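Local coordinates for protein EscN (Escherichia coli O127:H6, PDB 2OBL) that belongs to the ATP synthase alpha/beta family of P-loop NTPases and is probably a component of a type III secretion system, at residues K202-A207 and S238-H243. The protein carries 1 engineered substitution. Numbering follows the deposited sequence.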
loop_
_atom_site.group_PDB
_atom_site.type_symbol
_atom_site.label_atom_id
_atom_site.label_comp_id
_atom_site.label_asym_id
_atom_site.label_seq_id
_atom_site.Cartn_x
_atom_site.Cartn_y
_atom_site.Cartn_z
ATOM N N LYS A 202 10.111 -9.087 -11.041
ATOM C CA LYS A 202 10.668 -10.192 -10.260
ATOM C C LYS A 202 10.309 -10.044 -8.780
ATOM O O LYS A 202 9.954 -11.014 -8.125
ATOM C CB LYS A 202 12.181 -10.268 -10.432
ATOM C CG LYS A 202 12.603 -10.658 -11.838
ATOM C CD LYS A 202 13.851 -11.498 -11.814
ATOM C CE LYS A 202 14.025 -12.249 -13.115
ATOM N NZ LYS A 202 14.908 -13.437 -12.923
ATOM N N LEU A 203 10.393 -8.821 -8.268
ATOM C CA LEU A 203 9.949 -8.537 -6.903
ATOM C C LEU A 203 8.446 -8.695 -6.716
ATOM O O LEU A 203 7.986 -9.338 -5.775
ATOM C CB LEU A 203 10.335 -7.114 -6.497
ATOM C CG LEU A 203 11.756 -6.912 -5.985
ATOM C CD1 LEU A 203 12.094 -5.422 -6.000
ATOM C CD2 LEU A 203 11.919 -7.480 -4.573
ATOM N N LEU A 204 7.669 -8.088 -7.602
ATOM C CA LEU A 204 6.227 -8.059 -7.418
ATOM C C LEU A 204 5.601 -9.419 -7.621
ATOM O O LEU A 204 4.569 -9.749 -7.002
ATOM C CB LEU A 204 5.579 -7.013 -8.341
ATOM C CG LEU A 204 5.430 -5.637 -7.697
ATOM C CD1 LEU A 204 6.761 -5.062 -7.264
ATOM C CD2 LEU A 204 4.697 -4.678 -8.652
ATOM N N GLU A 205 6.220 -10.225 -8.480
ATOM C CA GLU A 205 5.663 -11.532 -8.788
ATOM C C GLU A 205 5.816 -12.502 -7.615
ATOM O O GLU A 205 5.204 -13.561 -7.606
ATOM C CB GLU A 205 6.262 -12.098 -10.087
ATOM C CG GLU A 205 5.808 -11.339 -11.348
ATOM C CD GLU A 205 6.301 -11.981 -12.645
ATOM O OE1 GLU A 205 6.794 -13.126 -12.588
ATOM O OE2 GLU A 205 6.187 -11.343 -13.723
ATOM N N ARG A 206 6.607 -12.124 -6.610
ATOM C CA ARG A 206 6.747 -12.955 -5.409
ATOM C C ARG A 206 5.593 -12.819 -4.408
ATOM O O ARG A 206 5.366 -13.706 -3.597
ATOM C CB ARG A 206 8.106 -12.731 -4.749
ATOM C CG ARG A 206 9.236 -13.309 -5.583
ATOM C CD ARG A 206 10.583 -12.788 -5.149
ATOM N NE ARG A 206 11.016 -13.353 -3.879
ATOM C CZ ARG A 206 12.187 -13.066 -3.317
ATOM N NH1 ARG A 206 13.021 -12.220 -3.925
ATOM N NH2 ARG A 206 12.525 -13.624 -2.169
ATOM N N ALA A 207 4.853 -11.716 -4.479
ATOM C CA ALA A 207 3.613 -11.579 -3.717
ATOM C C ALA A 207 2.543 -12.451 -4.380
ATOM O O ALA A 207 2.692 -12.839 -5.544
ATOM C CB ALA A 207 3.169 -10.114 -3.701
ATOM N N SER A 238 1.718 -0.569 -14.671
ATOM C CA SER A 238 1.372 -1.596 -15.643
ATOM C C SER A 238 1.387 -3.021 -15.073
ATOM O O SER A 238 0.873 -3.945 -15.702
ATOM C CB SER A 238 2.286 -1.478 -16.875
ATOM O OG SER A 238 1.954 -0.317 -17.632
ATOM N N ILE A 239 1.956 -3.194 -13.885
ATOM C CA ILE A 239 2.034 -4.513 -13.257
ATOM C C ILE A 239 0.992 -4.712 -12.170
ATOM O O ILE A 239 0.548 -5.838 -11.949
ATOM C CB ILE A 239 3.393 -4.736 -12.575
ATOM C CG1 ILE A 239 4.553 -4.681 -13.575
ATOM C CG2 ILE A 239 3.400 -6.080 -11.845
ATOM C CD1 ILE A 239 5.907 -4.539 -12.888
ATOM N N LEU A 240 0.651 -3.636 -11.464
ATOM C CA LEU A 240 -0.200 -3.717 -10.261
ATOM C C LEU A 240 -1.605 -4.257 -10.517
ATOM O O LEU A 240 -2.127 -4.148 -11.630
ATOM C CB LEU A 240 -0.313 -2.342 -9.607
ATOM C CG LEU A 240 0.963 -1.748 -8.999
ATOM C CD1 LEU A 240 0.717 -0.259 -8.707
ATOM C CD2 LEU A 240 1.371 -2.494 -7.748
ATOM N N ASP A 241 -2.209 -4.807 -9.466
ATOM C CA ASP A 241 -3.590 -5.284 -9.477
ATOM C C ASP A 241 -4.547 -4.236 -8.910
ATOM O O ASP A 241 -5.758 -4.427 -8.930
ATOM C CB ASP A 241 -3.729 -6.532 -8.613
ATOM C CG ASP A 241 -2.783 -7.651 -9.022
ATOM O OD1 ASP A 241 -2.648 -7.891 -10.242
ATOM O OD2 ASP A 241 -2.187 -8.292 -8.124
ATOM N N GLY A 242 -4.004 -3.145 -8.383
ATOM C CA GLY A 242 -4.845 -2.084 -7.848
ATOM C C GLY A 242 -3.966 -0.901 -7.528
ATOM O O GLY A 242 -2.769 -1.062 -7.307
ATOM N N HIS A 243 -4.548 0.285 -7.503
ATOM C CA HIS A 243 -3.771 1.458 -7.180
ATOM C C HIS A 243 -4.641 2.477 -6.453
ATOM O O HIS A 243 -5.814 2.707 -6.807
ATOM C CB HIS A 243 -3.122 2.054 -8.447
ATOM C CG HIS A 243 -4.106 2.450 -9.495
ATOM N ND1 HIS A 243 -4.696 1.538 -10.346
ATOM C CD2 HIS A 243 -4.621 3.657 -9.822
ATOM C CE1 HIS A 243 -5.539 2.166 -11.143
ATOM N NE2 HIS A 243 -5.511 3.452 -10.850
#
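Leu204 reaches residues 238-243 through a single methyl, CD2, which lies 3.7 Å from CG2 of Ile239 and 4.1 Å from CD2 of Leu240, so one branch of the leucine makes both contacts. Ile239 answers with its short branch: a chi1 of -62° sets CG1 beside the backbone N and leaves CG2 anti to it, where it meets the leucine methyl, and CB of Ile239 follows at 4.1 Å from Leu204 CD2. Leu240 adds the tip of its side chain, although its CB does not point at the helix. Both pairs of side chains run at a slant to each other, and the backbones stay well apart, with the CA atoms of Leu204 and Ile239 8.0 Å from one another.

The contact joins the C-terminal part of helix 194-204 to the link between helix 231-239 and strand 242-245, beside the central sheet of the nucleotide-binding domain: Tyr219 of strand 214-222 also packs on Leu204, and Phe77 of strand 73-78 on Leu240. The carbonyl O of Leu204 accepts hydrogen bonds from Ala207 N, in a type I turn from Leu204 to Ala207, and from Arg73 NH1.

No hydrogen bond crosses between the segments, and they bury just 122 Å² in total; the chemistry is therefore purely apolar, and the contact depends on close packing and burial of aliphatic surface, without any directional bond.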